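Local coordinates for novel protein similar to vertebrate potassium voltage-gated channel, subfamily H (Eag-related) family (Danio rerio, PDB 3UKN) that probably forms the pore of a voltage-gated potassium channel, this chain being its cytoplasmic C-linker and cyclic nucleotide-binding homology domain, at residues W46-G51 and A118-C123; K75-L80 and L96-S101; F108-G113 and D143-D148; M127-D132 and A137-G142; A160-L165 and Y202-G207. All coordinates share one frame; numbering follows the deposited sequence.

Interaction 1 (W46-G51 and A118-C123)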
# COMPACT_ATOMS: atom_id res chain seq x y z
N TRP B 46 -0.98 17.25 1.71
CA TRP B 46 -1.47 16.20 0.82
C TRP B 46 -1.02 16.29 -0.64
O TRP B 46 -0.93 17.38 -1.21
CB TRP B 46 -2.99 16.15 0.85
CG TRP B 46 -3.59 15.29 -0.22
CD1 TRP B 46 -4.10 15.70 -1.43
CD2 TRP B 46 -3.74 13.86 -0.19
NE1 TRP B 46 -4.55 14.61 -2.14
CE2 TRP B 46 -4.34 13.47 -1.40
CE3 TRP B 46 -3.42 12.87 0.75
CZ2 TRP B 46 -4.64 12.14 -1.70
CZ3 TRP B 46 -3.71 11.54 0.45
CH2 TRP B 46 -4.31 11.19 -0.76
N SER B 47 -0.75 15.13 -1.24
CA SER B 47 -0.67 15.00 -2.70
C SER B 47 -1.16 13.60 -3.09
O SER B 47 -1.01 12.64 -2.33
CB SER B 47 0.75 15.23 -3.22
OG SER B 47 1.59 14.15 -2.86
N VAL B 48 -1.74 13.46 -4.27
CA VAL B 48 -2.11 12.13 -4.72
C VAL B 48 -0.87 11.26 -4.83
O VAL B 48 -0.91 10.09 -4.45
CB VAL B 48 -2.84 12.13 -6.05
CG1 VAL B 48 -2.91 10.70 -6.60
CG2 VAL B 48 -4.22 12.71 -5.85
N ASN B 49 0.21 11.82 -5.35
CA ASN B 49 1.44 11.06 -5.57
C ASN B 49 1.89 10.34 -4.31
O ASN B 49 2.28 9.19 -4.37
CB ASN B 49 2.56 11.95 -6.12
CG ASN B 49 3.88 11.21 -6.26
OD1 ASN B 49 4.02 10.32 -7.10
ND2 ASN B 49 4.85 11.56 -5.44
N ASN B 50 1.81 11.01 -3.17
CA ASN B 50 2.22 10.40 -1.91
C ASN B 50 1.15 9.52 -1.26
O ASN B 50 1.44 8.80 -0.30
CB ASN B 50 2.72 11.46 -0.92
CG ASN B 50 4.12 11.95 -1.26
OD1 ASN B 50 4.67 11.60 -2.31
ND2 ASN B 50 4.70 12.76 -0.39
N GLY B 51 -0.08 9.57 -1.76
CA GLY B 51 -1.14 8.78 -1.17
C GLY B 51 -1.74 7.70 -2.05
O GLY B 51 -2.87 7.23 -1.81
N ALA B 118 4.43 7.11 -9.34
CA ALA B 118 3.62 6.55 -10.41
C ALA B 118 3.73 7.40 -11.66
O ALA B 118 4.20 8.54 -11.61
CB ALA B 118 2.15 6.49 -9.97
N ILE B 119 3.27 6.85 -12.79
CA ILE B 119 2.94 7.68 -13.94
C ILE B 119 1.43 7.82 -13.97
O ILE B 119 0.71 6.90 -13.60
CB ILE B 119 3.45 7.08 -15.27
CG1 ILE B 119 2.79 5.75 -15.56
CG2 ILE B 119 4.95 6.87 -15.21
CD1 ILE B 119 3.37 5.07 -16.80
N TYR B 120 0.96 8.99 -14.39
CA TYR B 120 -0.46 9.33 -14.35
C TYR B 120 -0.99 9.68 -15.74
O TYR B 120 -0.27 10.23 -16.58
CB TYR B 120 -0.70 10.50 -13.39
CG TYR B 120 -0.14 10.27 -12.02
CD1 TYR B 120 -0.94 9.75 -11.01
CD2 TYR B 120 1.19 10.53 -11.74
CE1 TYR B 120 -0.43 9.52 -9.74
CE2 TYR B 120 1.72 10.30 -10.49
CZ TYR B 120 0.90 9.79 -9.48
OH TYR B 120 1.42 9.55 -8.22
N PHE B 121 -2.25 9.38 -15.96
CA PHE B 121 -2.88 9.66 -17.24
C PHE B 121 -4.14 10.45 -16.94
O PHE B 121 -4.94 10.03 -16.11
CB PHE B 121 -3.21 8.34 -17.96
CG PHE B 121 -3.99 8.50 -19.26
CD1 PHE B 121 -3.32 8.62 -20.48
CD2 PHE B 121 -5.37 8.50 -19.26
CE1 PHE B 121 -4.03 8.77 -21.68
CE2 PHE B 121 -6.08 8.64 -20.46
CZ PHE B 121 -5.41 8.78 -21.67
N VAL B 122 -4.31 11.61 -17.57
CA VAL B 122 -5.54 12.41 -17.42
C VAL B 122 -6.68 11.91 -18.33
O VAL B 122 -6.60 12.07 -19.55
CB VAL B 122 -5.28 13.90 -17.74
CG1 VAL B 122 -6.44 14.77 -17.27
CG2 VAL B 122 -3.98 14.35 -17.10
N CYS B 123 -7.73 11.33 -17.75
CA CYS B 123 -8.93 10.95 -18.54
C CYS B 123 -9.89 12.12 -18.73
O CYS B 123 -10.59 12.18 -19.73
CB CYS B 123 -9.72 9.80 -17.90
SG CYS B 123 -8.80 8.33 -17.50
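Tyr120 extends its side chain from strand 118-122 toward Val48 and Asn49. Its CB is directed at the loop, and with CG anti to its own carbonyl carbon (chi1 -54°) the ring is carried across to it. Along one side of the ring, CE1 passes Val48 CG1 at 4.2 Å, the two side chains running past each other in opposite senses. At the far end, CZ lies 4.0 Å from Asn49 OD1. The phenol OH then completes the reach, donating to Asn49 OD1 over 2.9 Å. It approaches in the plane of the amide carbonyl, on a lone pair (C=O...donor angle 110°), although the amide and the ring are turned 68° apart. Asn49 CB sits 3.4 Å from the same OH. Loop 46-51 follows helix 32-45 of the C-linker, whereas strand 118-122 belongs to the beta roll of the cyclic nucleotide-binding homology domain, so this buried bond joins the two parts. Asn49 OD1 also accepts from Gln117 N, while its ND2 donates to Ala115 O; both ends of the amide are thereby held and its rotation fixed. The turn carrying Asn49 is shaped locally by an ST motif, Asn50 N donating to Ser47 OG over 3.2 Å.

Interaction 2 (K75-L80 and L96-S101)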
# COMPACT_ATOMS: atom_id res chain seq x y z
N LYS B 75 -8.59 0.01 -20.73
CA LYS B 75 -8.04 1.17 -20.03
C LYS B 75 -7.43 2.21 -20.96
O LYS B 75 -6.48 1.92 -21.70
CB LYS B 75 -7.01 0.70 -19.00
CG LYS B 75 -7.62 -0.07 -17.81
CD LYS B 75 -8.52 0.83 -16.97
CE LYS B 75 -9.57 0.03 -16.22
NZ LYS B 75 -10.39 0.89 -15.33
N GLU B 76 -7.96 3.44 -20.91
CA GLU B 76 -7.51 4.53 -21.76
C GLU B 76 -6.00 4.73 -21.72
O GLU B 76 -5.37 4.97 -22.75
CB GLU B 76 -8.22 5.84 -21.39
CG GLU B 76 -9.70 5.89 -21.77
CD GLU B 76 -10.62 5.21 -20.75
OE1 GLU B 76 -10.12 4.44 -19.89
OE2 GLU B 76 -11.84 5.46 -20.80
N LEU B 77 -5.42 4.62 -20.53
CA LEU B 77 -3.99 4.75 -20.38
C LEU B 77 -3.29 3.86 -21.39
O LEU B 77 -2.43 4.32 -22.14
CB LEU B 77 -3.55 4.43 -18.95
CG LEU B 77 -2.10 4.68 -18.51
CD1 LEU B 77 -2.05 5.13 -17.04
CD2 LEU B 77 -1.27 3.43 -18.70
N LEU B 78 -3.68 2.60 -21.46
CA LEU B 78 -2.98 1.62 -22.28
C LEU B 78 -3.28 1.75 -23.77
O LEU B 78 -2.77 0.95 -24.56
CB LEU B 78 -3.31 0.19 -21.84
CG LEU B 78 -2.75 -0.24 -20.50
CD1 LEU B 78 -3.16 -1.67 -20.22
CD2 LEU B 78 -1.23 -0.05 -20.46
N GLN B 79 -4.11 2.71 -24.16
CA GLN B 79 -4.37 2.89 -25.58
C GLN B 79 -3.27 3.69 -26.28
O GLN B 79 -3.21 3.72 -27.50
CB GLN B 79 -5.75 3.52 -25.82
CG GLN B 79 -6.89 2.57 -25.50
CD GLN B 79 -8.19 3.30 -25.24
OE1 GLN B 79 -8.44 4.37 -25.81
NE2 GLN B 79 -9.03 2.74 -24.37
N LEU B 80 -2.38 4.30 -25.50
CA LEU B 80 -1.32 5.13 -26.08
C LEU B 80 -0.40 4.36 -27.06
O LEU B 80 -0.21 3.15 -26.93
CB LEU B 80 -0.49 5.76 -24.97
CG LEU B 80 -1.22 6.72 -24.04
CD1 LEU B 80 -0.42 6.93 -22.74
CD2 LEU B 80 -1.54 8.05 -24.77
N LEU B 96 -4.43 -4.89 -15.29
CA LEU B 96 -4.92 -5.33 -13.98
C LEU B 96 -4.36 -4.54 -12.77
O LEU B 96 -4.87 -4.69 -11.66
CB LEU B 96 -4.69 -6.83 -13.80
CG LEU B 96 -5.43 -7.77 -14.76
CD1 LEU B 96 -4.87 -9.19 -14.70
CD2 LEU B 96 -6.93 -7.75 -14.51
N ILE B 97 -3.33 -3.72 -12.98
CA ILE B 97 -2.74 -2.93 -11.89
C ILE B 97 -2.97 -1.43 -12.09
O ILE B 97 -2.38 -0.59 -11.41
CB ILE B 97 -1.20 -3.19 -11.69
CG1 ILE B 97 -0.38 -2.72 -12.91
CG2 ILE B 97 -0.91 -4.66 -11.32
CD1 ILE B 97 1.15 -2.84 -12.76
N ILE B 98 -3.85 -1.08 -13.03
CA ILE B 98 -4.16 0.32 -13.28
C ILE B 98 -5.24 0.81 -12.31
O ILE B 98 -6.24 0.13 -12.10
CB ILE B 98 -4.65 0.54 -14.75
CG1 ILE B 98 -3.51 0.31 -15.74
CG2 ILE B 98 -5.23 1.93 -14.93
CD1 ILE B 98 -3.93 0.49 -17.16
N LYS B 99 -5.03 1.98 -11.72
CA LYS B 99 -5.95 2.54 -10.74
C LYS B 99 -6.47 3.86 -11.26
O LYS B 99 -5.96 4.39 -12.24
CB LYS B 99 -5.22 2.84 -9.42
CG LYS B 99 -4.35 1.72 -8.91
CD LYS B 99 -5.16 0.80 -8.03
CE LYS B 99 -4.28 -0.27 -7.41
NZ LYS B 99 -5.11 -1.19 -6.58
N THR B 100 -7.46 4.41 -10.55
CA THR B 100 -8.07 5.67 -10.93
C THR B 100 -8.35 6.49 -9.68
O THR B 100 -8.47 5.95 -8.57
CB THR B 100 -9.40 5.43 -11.64
OG1 THR B 100 -10.27 4.69 -10.77
CG2 THR B 100 -9.18 4.62 -12.93
N SER B 101 -8.44 7.80 -9.84
CA SER B 101 -8.81 8.65 -8.71
C SER B 101 -9.35 9.97 -9.20
O SER B 101 -8.84 10.53 -10.17
CB SER B 101 -7.62 8.89 -7.77
OG SER B 101 -7.99 9.73 -6.67
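No flat group takes part where Ile98 meets Lys75, Leu77 and Leu78: the contact has neither ring faces nor amide edges and is wholly aliphatic. Ile98 CD1 is its hub. This methyl lies 3.6 Å from Lys75 CB, and at the same separation, 3.6 Å, from Leu78 CG. Leu77 adds a looser touch, its CD2 standing 4.3 Å from Ile98 CD1. The two branches of Ile98 divide the work, for CG2 runs alongside the lysine chain and comes within 4.0 Å of Lys75 CD. The bend of Lys75 at its second torsion (chi2 -65°) brings CD round to that branch, while CB and CG lie by CD1, lysine and isoleucine pointing contrary ways as they lie abreast. Segment 75-80 lies between helices 63-71 and 88-96, and Ile98 follows helix 88-96 just where the chain enters strand 99-103, an outer strand of the mixed sheet in the beta roll. The packing thus closes the helical excursion back onto the start of that strand. Beyond the aliphatic portion, Lys75 NZ is hydrogen-bonded to His28 NE2 of the second subunit. Ile98 also packs on Ile173 of strand 168-174, and Phe83 lies against both Leu77 and Leu78.

Interaction 3 (F108-G113 and D143-D148)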
# COMPACT_ATOMS: atom_id res chain seq x y z
N PHE B 108 -3.08 18.94 -5.01
CA PHE B 108 -1.77 18.59 -5.58
C PHE B 108 -1.73 17.13 -6.03
O PHE B 108 -1.92 16.22 -5.22
CB PHE B 108 -0.64 18.83 -4.57
CG PHE B 108 -0.26 20.28 -4.41
CD1 PHE B 108 0.84 20.80 -5.09
CD2 PHE B 108 -0.99 21.11 -3.58
CE1 PHE B 108 1.20 22.13 -4.95
CE2 PHE B 108 -0.64 22.46 -3.44
CZ PHE B 108 0.46 22.96 -4.13
N LEU B 109 -1.46 16.91 -7.32
CA LEU B 109 -1.21 15.55 -7.80
C LEU B 109 0.19 15.16 -7.37
O LEU B 109 0.42 14.06 -6.88
CB LEU B 109 -1.35 15.48 -9.31
CG LEU B 109 -0.97 14.15 -9.95
CD1 LEU B 109 -1.84 13.08 -9.35
CD2 LEU B 109 -1.15 14.21 -11.45
N ILE B 110 1.11 16.11 -7.53
CA ILE B 110 2.53 15.93 -7.24
C ILE B 110 3.11 17.20 -6.63
O ILE B 110 2.80 18.30 -7.08
CB ILE B 110 3.29 15.61 -8.54
CG1 ILE B 110 3.16 14.12 -8.86
CG2 ILE B 110 4.75 16.03 -8.44
CD1 ILE B 110 3.10 13.82 -10.32
N ARG B 111 3.93 17.06 -5.60
CA ARG B 111 4.60 18.23 -5.01
C ARG B 111 6.06 18.21 -5.41
O ARG B 111 6.73 17.18 -5.32
CB ARG B 111 4.49 18.22 -3.48
CG ARG B 111 3.12 18.61 -2.94
CD ARG B 111 3.14 18.74 -1.41
NE ARG B 111 1.79 18.89 -0.87
CZ ARG B 111 1.10 20.03 -0.84
NH1 ARG B 111 1.64 21.16 -1.31
NH2 ARG B 111 -0.12 20.06 -0.34
N GLN B 112 6.54 19.36 -5.86
CA GLN B 112 7.92 19.48 -6.32
C GLN B 112 8.88 18.94 -5.26
O GLN B 112 8.74 19.22 -4.07
CB GLN B 112 8.24 20.93 -6.65
CG GLN B 112 9.68 21.14 -7.06
CD GLN B 112 9.95 22.55 -7.52
OE1 GLN B 112 9.03 23.31 -7.80
NE2 GLN B 112 11.23 22.91 -7.61
N GLY B 113 9.85 18.14 -5.70
CA GLY B 113 10.83 17.57 -4.80
C GLY B 113 10.44 16.21 -4.23
O GLY B 113 11.29 15.49 -3.70
N ASP B 143 -3.32 13.44 -21.73
CA ASP B 143 -1.93 13.71 -21.38
C ASP B 143 -1.35 12.68 -20.39
O ASP B 143 -2.01 12.24 -19.45
CB ASP B 143 -1.77 15.14 -20.85
CG ASP B 143 -1.97 16.21 -21.93
OD1 ASP B 143 -1.81 15.90 -23.13
OD2 ASP B 143 -2.29 17.37 -21.59
N LEU B 144 -0.10 12.31 -20.63
CA LEU B 144 0.61 11.39 -19.78
C LEU B 144 1.63 12.16 -18.94
O LEU B 144 2.41 12.94 -19.48
CB LEU B 144 1.33 10.34 -20.62
CG LEU B 144 2.02 9.19 -19.88
CD1 LEU B 144 1.01 8.22 -19.28
CD2 LEU B 144 2.98 8.45 -20.81
N ILE B 145 1.62 11.93 -17.63
CA ILE B 145 2.53 12.61 -16.72
C ILE B 145 3.47 11.62 -16.04
O ILE B 145 3.03 10.62 -15.47
CB ILE B 145 1.76 13.35 -15.63
CG1 ILE B 145 0.71 14.28 -16.25
CG2 ILE B 145 2.71 14.15 -14.73
CD1 ILE B 145 -0.36 14.73 -15.27
N GLY B 146 4.78 11.90 -16.09
CA GLY B 146 5.75 11.00 -15.52
C GLY B 146 7.19 11.41 -15.68
O GLY B 146 7.55 12.59 -15.54
N SER B 147 8.02 10.43 -15.96
CA SER B 147 9.44 10.63 -16.12
C SER B 147 9.97 9.68 -17.18
O SER B 147 9.32 8.69 -17.52
CB SER B 147 10.15 10.41 -14.79
OG SER B 147 11.55 10.31 -14.95
N ASP B 148 11.15 9.99 -17.71
CA ASP B 148 11.75 9.24 -18.80
C ASP B 148 12.66 8.10 -18.34
O ASP B 148 13.04 7.27 -19.15
CB ASP B 148 12.56 10.20 -19.69
CG ASP B 148 13.73 10.83 -18.96
OD1 ASP B 148 13.49 11.72 -18.12
OD2 ASP B 148 14.88 10.43 -19.22
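Leu109 and Ile145 reach toward each other tip to tip, Leu109 CD2 standing 3.9 Å from Ile145 CD1. Each conformation serves this meeting. Leu109 places CG opposite its backbone N (chi1 174°), which sends CD2 toward Ile145. Ile145 turns the other way: its CG1 is anti to the carbonyl carbon (chi1 -53°), and the ethyl arm continues extended until CD1 reaches the leucine. The shorter branch of the same isoleucine serves a second partner, CG2 lying 4.4 Å from Ile110 CD1 in a looser contact. One beta-branched residue therefore receives two consecutive residues of the opposing segment, a separate branch for each.

That consecutive residues can both look inward follows from a classic beta bulge, in which Leu109 and Ile110 both face Val162. The chain turns a corner at Leu109, whose own backbone angles are helical. The CA atoms of Ile110 and Ile145 remain 10.0 Å apart, so the segments meet through side chains rather than as paired strands.

The contact bridges the two sheets of the beta roll. Strand 108-110 borders the four-stranded antiparallel sheet beside strand 161-164, and strand 144-146 runs in the mixed sheet between strands 118-122 and 200-203. Tyr120 of strand 118-122 packs against Leu109 and Ile110, and Met127 of strand 127-131 lies against Leu109.

Interaction 4 (M127-D132 and A137-G142)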
# COMPACT_ATOMS: atom_id res chain seq x y z
N MET B 127 -5.18 20.45 -15.53
CA MET B 127 -4.21 20.61 -14.46
C MET B 127 -3.11 21.53 -14.93
O MET B 127 -2.86 21.65 -16.12
CB MET B 127 -3.58 19.26 -14.12
CG MET B 127 -4.50 18.08 -14.32
SD MET B 127 -3.76 16.62 -13.60
CE MET B 127 -4.18 16.88 -11.88
N GLU B 128 -2.45 22.16 -13.97
CA GLU B 128 -1.33 23.03 -14.29
C GLU B 128 -0.03 22.40 -13.79
O GLU B 128 -0.02 21.77 -12.73
CB GLU B 128 -1.54 24.41 -13.66
CG GLU B 128 -1.78 24.36 -12.16
CD GLU B 128 -2.08 25.73 -11.55
OE1 GLU B 128 -1.92 26.75 -12.26
OE2 GLU B 128 -2.47 25.78 -10.37
N VAL B 129 1.05 22.55 -14.55
CA VAL B 129 2.40 22.30 -14.01
C VAL B 129 2.93 23.64 -13.47
O VAL B 129 2.88 24.65 -14.16
CB VAL B 129 3.36 21.73 -15.06
CG1 VAL B 129 4.71 21.40 -14.44
CG2 VAL B 129 2.78 20.49 -15.73
N LEU B 130 3.41 23.63 -12.23
CA LEU B 130 3.93 24.82 -11.56
C LEU B 130 5.32 24.53 -11.05
O LEU B 130 5.50 23.68 -10.19
CB LEU B 130 3.07 25.18 -10.34
CG LEU B 130 1.60 25.56 -10.46
CD1 LEU B 130 1.10 26.02 -9.12
CD2 LEU B 130 1.41 26.66 -11.47
N LYS B 131 6.32 25.24 -11.56
CA LYS B 131 7.66 25.18 -11.00
C LYS B 131 7.94 26.50 -10.30
O LYS B 131 7.82 27.56 -10.91
CB LYS B 131 8.69 24.91 -12.09
CG LYS B 131 10.08 24.59 -11.57
CD LYS B 131 11.04 24.27 -12.71
N ASP B 132 8.28 26.44 -9.02
CA ASP B 132 8.36 27.65 -8.20
C ASP B 132 6.99 28.33 -8.23
O ASP B 132 5.97 27.68 -7.99
CB ASP B 132 9.45 28.60 -8.72
N ALA B 137 3.07 24.55 -17.82
CA ALA B 137 2.21 23.88 -18.79
C ALA B 137 0.77 23.67 -18.30
O ALA B 137 0.48 23.72 -17.10
CB ALA B 137 2.82 22.56 -19.20
N ILE B 138 -0.13 23.45 -19.26
CA ILE B 138 -1.51 23.09 -18.97
C ILE B 138 -1.80 21.70 -19.51
O ILE B 138 -1.69 21.46 -20.72
CB ILE B 138 -2.50 24.06 -19.62
CG1 ILE B 138 -2.36 25.47 -19.03
CG2 ILE B 138 -3.93 23.57 -19.43
CD1 ILE B 138 -3.00 25.60 -17.66
N LEU B 139 -2.19 20.79 -18.63
CA LEU B 139 -2.47 19.40 -19.00
C LEU B 139 -3.97 19.08 -19.07
O LEU B 139 -4.78 19.61 -18.30
CB LEU B 139 -1.76 18.45 -18.04
CG LEU B 139 -0.27 18.71 -17.87
CD1 LEU B 139 0.35 17.82 -16.81
CD2 LEU B 139 0.45 18.52 -19.19
N GLY B 140 -4.33 18.19 -19.99
CA GLY B 140 -5.71 17.87 -20.23
C GLY B 140 -5.88 16.44 -20.68
O GLY B 140 -4.92 15.66 -20.69
N LYS B 141 -7.11 16.11 -21.05
CA LYS B 141 -7.48 14.75 -21.46
C LYS B 141 -6.51 14.13 -22.45
O LYS B 141 -6.24 14.68 -23.51
CB LYS B 141 -8.89 14.74 -22.04
CG LYS B 141 -9.34 13.37 -22.54
CD LYS B 141 -10.81 13.37 -22.91
CE LYS B 141 -11.25 11.99 -23.37
N GLY B 142 -5.99 12.96 -22.09
CA GLY B 142 -5.07 12.25 -22.95
C GLY B 142 -3.61 12.48 -22.61
O GLY B 142 -2.74 11.78 -23.13
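Met127 and Leu139 form an antiparallel hydrogen-bonded pair, joined by Leu139 N to Met127 O (2.7 Å) and Met127 N to Leu139 O (2.9 Å), followed by the non-hydrogen-bonded pair Glu128 and Ile138 and then by the hydrogen-bonded pair Val129 and Ala137, where Val129 N donates to Ala137 O (2.9 Å), on strands whose directions differ by 150°.

The side chains of Met127, Val129, Ala137 and Leu139 share the inner face. Here Val129 CG2 is shared, lying 3.8 Å from Leu139 CD1 on the diagonal and 4.0 Å from Ala137 CB directly across. The valine puts this methyl there because CG1 takes the position anti to the backbone N (chi1 -176°), leaving CG2 beside that nitrogen. The strands are the two arms of the beta hairpin 127-131/134-139, at one border of the antiparallel sheet of the beta roll. Met127 and Leu139 meet close to the backbone, CB to CB at 4.4 Å, after which the thioether leads off toward Leu109. On the other face, Glu128 CB and Ile138 CD1 approach to 4.4 Å, but the carboxylate end turns away from the neighbouring strand. Strand 200-203 lies over the inner face, with Tyr202 on Val129 and Thr201 on Leu139.

Interaction 5 (A160-L165 and Y202-G207)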
# COMPACT_ATOMS: atom_id res chain seq x y z
N ALA B 160 8.72 19.71 -10.46
CA ALA B 160 7.63 20.68 -10.46
C ALA B 160 6.43 20.19 -9.66
O ALA B 160 6.29 19.00 -9.40
CB ALA B 160 7.23 21.01 -11.89
N ASN B 161 5.57 21.12 -9.25
CA ASN B 161 4.27 20.75 -8.70
C ASN B 161 3.29 20.51 -9.84
O ASN B 161 3.38 21.18 -10.89
CB ASN B 161 3.72 21.87 -7.79
CG ASN B 161 4.73 22.36 -6.77
OD1 ASN B 161 5.11 21.62 -5.86
ND2 ASN B 161 5.15 23.61 -6.89
N VAL B 162 2.37 19.57 -9.67
CA VAL B 162 1.24 19.44 -10.59
C VAL B 162 -0.05 19.55 -9.79
O VAL B 162 -0.31 18.73 -8.91
CB VAL B 162 1.18 18.10 -11.36
CG1 VAL B 162 -0.06 18.09 -12.25
CG2 VAL B 162 2.44 17.85 -12.19
N LYS B 163 -0.86 20.55 -10.12
CA LYS B 163 -2.07 20.84 -9.37
C LYS B 163 -3.29 20.74 -10.29
O LYS B 163 -3.26 21.25 -11.40
CB LYS B 163 -1.99 22.25 -8.81
CG LYS B 163 -0.99 22.45 -7.68
CD LYS B 163 -0.95 23.91 -7.23
CE LYS B 163 -2.33 24.40 -6.78
NZ LYS B 163 -2.30 25.80 -6.28
N ALA B 164 -4.35 20.10 -9.83
CA ALA B 164 -5.60 20.10 -10.58
C ALA B 164 -6.09 21.52 -10.69
O ALA B 164 -5.94 22.32 -9.77
CB ALA B 164 -6.65 19.23 -9.88
N LEU B 165 -6.67 21.86 -11.84
CA LEU B 165 -7.28 23.17 -12.04
C LEU B 165 -8.78 23.04 -11.94
O LEU B 165 -9.46 23.92 -11.41
CB LEU B 165 -6.90 23.73 -13.40
CG LEU B 165 -5.54 24.40 -13.47
CD1 LEU B 165 -5.06 24.46 -14.91
CD2 LEU B 165 -5.63 25.78 -12.85
N TYR B 202 4.44 15.73 -19.99
CA TYR B 202 5.37 16.43 -19.13
C TYR B 202 6.26 15.48 -18.35
O TYR B 202 5.79 14.50 -17.78
CB TYR B 202 4.67 17.42 -18.19
CG TYR B 202 5.68 18.30 -17.45
CD1 TYR B 202 6.17 19.47 -18.03
CD2 TYR B 202 6.15 17.94 -16.19
CE1 TYR B 202 7.10 20.26 -17.37
CE2 TYR B 202 7.08 18.72 -15.52
CZ TYR B 202 7.56 19.87 -16.11
OH TYR B 202 8.48 20.64 -15.43
N ASN B 203 7.55 15.81 -18.30
CA ASN B 203 8.58 14.98 -17.68
C ASN B 203 9.07 15.63 -16.38
O ASN B 203 9.67 16.70 -16.38
CB ASN B 203 9.74 14.80 -18.67
CG ASN B 203 10.88 13.98 -18.11
OD1 ASN B 203 10.97 13.75 -16.90
ND2 ASN B 203 11.76 13.54 -18.98
N LEU B 204 8.83 14.96 -15.26
CA LEU B 204 9.12 15.51 -13.95
C LEU B 204 10.55 15.28 -13.46
O LEU B 204 10.90 15.68 -12.35
CB LEU B 204 8.11 14.95 -12.94
CG LEU B 204 6.70 15.48 -13.22
CD1 LEU B 204 5.64 14.62 -12.60
CD2 LEU B 204 6.59 16.92 -12.74
N ARG B 205 11.38 14.63 -14.28
CA ARG B 205 12.73 14.28 -13.87
C ARG B 205 13.61 15.53 -13.75
O ARG B 205 13.81 16.26 -14.73
CB ARG B 205 13.37 13.28 -14.83
CG ARG B 205 14.65 12.64 -14.30
CD ARG B 205 15.26 11.64 -15.27
NE ARG B 205 15.88 12.31 -16.41
CZ ARG B 205 17.19 12.36 -16.61
NH1 ARG B 205 18.01 11.77 -15.75
NH2 ARG B 205 17.69 13.00 -17.66
N GLU B 206 14.11 15.76 -12.54
CA GLU B 206 15.00 16.88 -12.24
C GLU B 206 16.10 16.98 -13.30
O GLU B 206 16.97 16.11 -13.39
CB GLU B 206 15.60 16.71 -10.84
CG GLU B 206 16.31 17.92 -10.30
CD GLU B 206 15.39 19.09 -10.07
OE1 GLU B 206 14.38 18.90 -9.36
OE2 GLU B 206 15.66 20.19 -10.61
N GLY B 207 16.05 18.03 -14.11
CA GLY B 207 17.00 18.20 -15.19
C GLY B 207 16.50 17.62 -16.50
O GLY B 207 15.57 18.16 -17.11
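Leu204, which packs on Ala160 and Val162, lies inside an Asx turn whose bond runs from Arg205 N to Asn203 OD1 over 2.8 Å, with a fairly straight N-H...O angle of 163°. The turn is fastened outside as well, since Asp148 OD1 receives Asn203 ND2 and forms a salt bridge with Arg205 NE. Leu204 itself does its touching through one methyl: CD2 lies 3.9 Å from Ala160 O, 4.2 Å from Ala160 CB and 4.3 Å from Val162 CG2. Strand 200-203 follows the long helix 186-199, and together with Leu204 it enters the pocket that would hold the cyclic nucleotide in related channels; in the KCNH family this strand is known as the intrinsic ligand. Tyr202 fills the adjoining space. With its CG opposite the backbone N (chi1 -171°), the ring reaches Ala160, just ahead of strand 161-164, whose CB meets Tyr202 CE2 obliquely at 4.3 Å and the phenol oxygen, Tyr202 OH, at 3.8 Å. Leu204 CG sits in the plane of this ring, at its edge, so the two residues pack side by side against the same alanine. The phenol oxygen is hydrogen-bonded to Asn159 OD1, and Asn159 ND2 donates to Asn203 O.

In the fold
Interactions 3 and 5, and the Val129/Leu139 face of interaction 4, meet inside the beta roll. Interactions 3 and 5 lie closest, their centres about 4 Å apart, and interaction 4 is about 7 Å from interaction 5 between centres. Ile145 CD1 meets Leu139 CD1 at 3.5 Å, joining interactions 3 and 4 beside the pocket that the 200-203 strand fills. Interaction 1 brings in the C-linker: Asn49 N lies 2.7 Å from Leu109 O, a probable hydrogen bond to interaction 3. Phe121 links interaction 1 to interaction 2, its CB 3.5 Å from Leu77 CD1. Interaction 2 lies apart from this group, its centre about 20 Å from that of interaction 5.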